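PDB 2D5K: Dps family protein from Staphylococcus aureus subsp. aureus, which forms a twelve-subunit Dps assembly that probably binds and oxidises iron and helps compact the nucleoid, as in other members of its ferritin-like family. Local coordinates for residues B[42-47]-B[141-146]. Residues are numbered along the deposited sequence; the frame is centred on the assembly and turned at random.
Sequences HVKFEE and WMFKSY
Across the gap between helices 38-65 and 123-147, K44 faces M142 and F143, and the closest pair of CA atoms in segments 42-47 and 141-146, those of K44 and F143, is 10.6 Å apart. The distance is bridged chiefly by one long lysine. Its CG stands anti to the backbone N (chi1 -176°), which sends the chain out from its helix, and bends at chi2 and chi4 set the final course of the ammonium group. NZ then arrives beside two non-polar partners, 4.0 Å from CE1 of F143 and 4.1 Å from SD of M142. It meets the phenyl ring obliquely, while the lysine and methionine chains cross at about a right angle. M142, extended beyond CG, brings SD beside NZ of K44, and its own CG rests 3.6 Å above one face of the W141 ring, near the rim. F143 continues inward to the bundle core, where it packs on L48 and V96 and meets F103 edge-to-face.

Within helix 123-147 itself, the hydroxyl of S145 donates to O of W141 (OG to O, 3.0 Å) from above the carbonyl plane, and the backbone N of S145 also donates to it, as usual in a helix. F39 of a neighbouring subunit packs on K44, F38 of that subunit on M142 and S145, and the H42 ring of that subunit meets W141; the contact thus lies where helices 38-65 and 123-147 of one four-helix bundle meet the next subunit.

No hydrogen bond or salt bridge spans the two segments here. Contact between a buried ammonium group, a phenyl ring met obliquely and a thioether implies van der Waals packing, with perhaps a modest contribution from the polarisable ring and sulfur near the lysine's positive charge.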
loop_
_atom_site.group_PDB
_atom_site.type_symbol
_atom_site.label_atom_id
_atom_site.label_comp_id
_atom_site.label_asym_id
_atom_site.label_seq_id
_atom_site.Cartn_x
_atom_site.Cartn_y
_atom_site.Cartn_z
ATOM N N HIS B 42 27.180 -4.634 -0.029
ATOM C CA HIS B 42 26.787 -3.807 1.109
ATOM C C HIS B 42 25.325 -4.121 1.437
ATOM O O HIS B 42 24.962 -4.320 2.599
ATOM C CB HIS B 42 26.965 -2.323 0.754
ATOM C CG HIS B 42 26.531 -1.376 1.829
ATOM N ND1 HIS B 42 25.466 -0.515 1.675
ATOM C CD2 HIS B 42 27.028 -1.143 3.066
ATOM C CE1 HIS B 42 25.326 0.209 2.771
ATOM N NE2 HIS B 42 26.261 -0.152 3.631
ATOM N N VAL B 43 24.495 -4.192 0.400
ATOM C CA VAL B 43 23.083 -4.491 0.575
ATOM C C VAL B 43 22.846 -5.953 0.938
ATOM O O VAL B 43 22.092 -6.251 1.861
ATOM C CB VAL B 43 22.279 -4.163 -0.702
ATOM C CG1 VAL B 43 20.838 -4.629 -0.547
ATOM C CG2 VAL B 43 22.322 -2.668 -0.961
ATOM N N LYS B 44 23.493 -6.866 0.221
ATOM C CA LYS B 44 23.318 -8.291 0.490
ATOM C C LYS B 44 23.643 -8.648 1.940
ATOM O O LYS B 44 22.939 -9.445 2.559
ATOM C CB LYS B 44 24.190 -9.132 -0.452
ATOM C CG LYS B 44 23.974 -10.633 -0.285
ATOM C CD LYS B 44 22.510 -10.996 -0.530
ATOM C CE LYS B 44 22.171 -12.398 -0.027
ATOM N NZ LYS B 44 22.844 -13.493 -0.787
ATOM N N PHE B 45 24.704 -8.065 2.486
ATOM C CA PHE B 45 25.068 -8.360 3.866
ATOM C C PHE B 45 23.997 -7.878 4.841
ATOM O O PHE B 45 23.796 -8.487 5.892
ATOM C CB PHE B 45 26.430 -7.747 4.218
ATOM C CG PHE B 45 27.586 -8.367 3.469
ATOM C CD1 PHE B 45 27.569 -9.717 3.127
ATOM C CD2 PHE B 45 28.692 -7.603 3.115
ATOM C CE1 PHE B 45 28.639 -10.297 2.442
ATOM C CE2 PHE B 45 29.765 -8.173 2.433
ATOM C CZ PHE B 45 29.737 -9.522 2.096
ATOM N N GLU B 46 23.306 -6.793 4.498
ATOM C CA GLU B 46 22.243 -6.288 5.367
ATOM C C GLU B 46 21.044 -7.228 5.302
ATOM O O GLU B 46 20.418 -7.520 6.318
ATOM C CB GLU B 46 21.805 -4.879 4.956
ATOM C CG GLU B 46 20.775 -4.290 5.924
ATOM C CD GLU B 46 20.425 -2.844 5.638
ATOM O OE1 GLU B 46 21.304 -2.093 5.162
ATOM O OE2 GLU B 46 19.271 -2.451 5.915
ATOM N N GLU B 47 20.724 -7.705 4.106
ATOM C CA GLU B 47 19.604 -8.626 3.953
ATOM C C GLU B 47 19.899 -9.860 4.799
ATOM O O GLU B 47 19.010 -10.418 5.446
ATOM C CB GLU B 47 19.431 -9.018 2.484
ATOM C CG GLU B 47 19.320 -7.818 1.543
ATOM C CD GLU B 47 19.038 -8.211 0.101
ATOM O OE1 GLU B 47 19.612 -9.216 -0.372
ATOM O OE2 GLU B 47 18.251 -7.506 -0.566
ATOM N N TRP B 141 24.773 -21.393 -2.232
ATOM C CA TRP B 141 24.918 -21.592 -3.668
ATOM C C TRP B 141 25.248 -20.239 -4.300
ATOM O O TRP B 141 26.119 -20.143 -5.162
ATOM C CB TRP B 141 23.628 -22.160 -4.281
ATOM C CG TRP B 141 23.404 -21.712 -5.699
ATOM C CD1 TRP B 141 24.249 -21.889 -6.762
ATOM C CD2 TRP B 141 22.311 -20.923 -6.183
ATOM N NE1 TRP B 141 23.755 -21.247 -7.872
ATOM C CE2 TRP B 141 22.568 -20.646 -7.545
ATOM C CE3 TRP B 141 21.141 -20.420 -5.595
ATOM C CZ2 TRP B 141 21.696 -19.882 -8.331
ATOM C CZ3 TRP B 141 20.274 -19.661 -6.380
ATOM C CH2 TRP B 141 20.558 -19.399 -7.731
ATOM N N MET B 142 24.553 -19.190 -3.868
ATOM C CA MET B 142 24.813 -17.858 -4.406
ATOM C C MET B 142 26.243 -17.404 -4.091
ATOM O O MET B 142 26.921 -16.856 -4.962
ATOM C CB MET B 142 23.801 -16.849 -3.850
ATOM C CG MET B 142 22.361 -17.183 -4.209
ATOM S SD MET B 142 21.204 -15.922 -3.648
ATOM C CE MET B 142 19.675 -16.538 -4.363
ATOM N N PHE B 143 26.707 -17.632 -2.862
ATOM C CA PHE B 143 28.070 -17.241 -2.492
ATOM C C PHE B 143 29.076 -17.958 -3.388
ATOM O O PHE B 143 29.995 -17.337 -3.929
ATOM C CB PHE B 143 28.398 -17.602 -1.036
ATOM C CG PHE B 143 27.525 -16.922 -0.016
ATOM C CD1 PHE B 143 27.007 -15.652 -0.247
ATOM C CD2 PHE B 143 27.246 -17.550 1.196
ATOM C CE1 PHE B 143 26.220 -15.014 0.714
ATOM C CE2 PHE B 143 26.459 -16.919 2.168
ATOM C CZ PHE B 143 25.946 -15.648 1.922
ATOM N N LYS B 144 28.904 -19.269 -3.531
ATOM C CA LYS B 144 29.811 -20.062 -4.357
ATOM C C LYS B 144 29.789 -19.634 -5.816
ATOM O O LYS B 144 30.811 -19.699 -6.499
ATOM C CB LYS B 144 29.465 -21.546 -4.247
ATOM C CG LYS B 144 29.695 -22.125 -2.858
ATOM C CD LYS B 144 29.266 -23.584 -2.804
ATOM C CE LYS B 144 29.483 -24.181 -1.427
ATOM N NZ LYS B 144 29.084 -25.621 -1.403
ATOM N N SER B 145 28.629 -19.196 -6.297
ATOM C CA SER B 145 28.520 -18.746 -7.679
ATOM C C SER B 145 29.271 -17.427 -7.826
ATOM O O SER B 145 29.994 -17.217 -8.802
ATOM C CB SER B 145 27.046 -18.570 -8.071
ATOM O OG SER B 145 26.387 -19.825 -8.102
ATOM N N TYR B 146 29.105 -16.543 -6.849
ATOM C CA TYR B 146 29.788 -15.252 -6.863
ATOM C C TYR B 146 31.303 -15.477 -6.875
ATOM O O TYR B 146 32.045 -14.765 -7.553
ATOM C CB TYR B 146 29.405 -14.443 -5.618
ATOM C CG TYR B 146 30.205 -13.172 -5.429
ATOM C CD1 TYR B 146 29.796 -11.973 -6.008
ATOM C CD2 TYR B 146 31.388 -13.175 -4.686
ATOM C CE1 TYR B 146 30.546 -10.804 -5.852
ATOM C CE2 TYR B 146 32.144 -12.014 -4.526
ATOM C CZ TYR B 146 31.716 -10.833 -5.111
ATOM O OH TYR B 146 32.463 -9.688 -4.961
#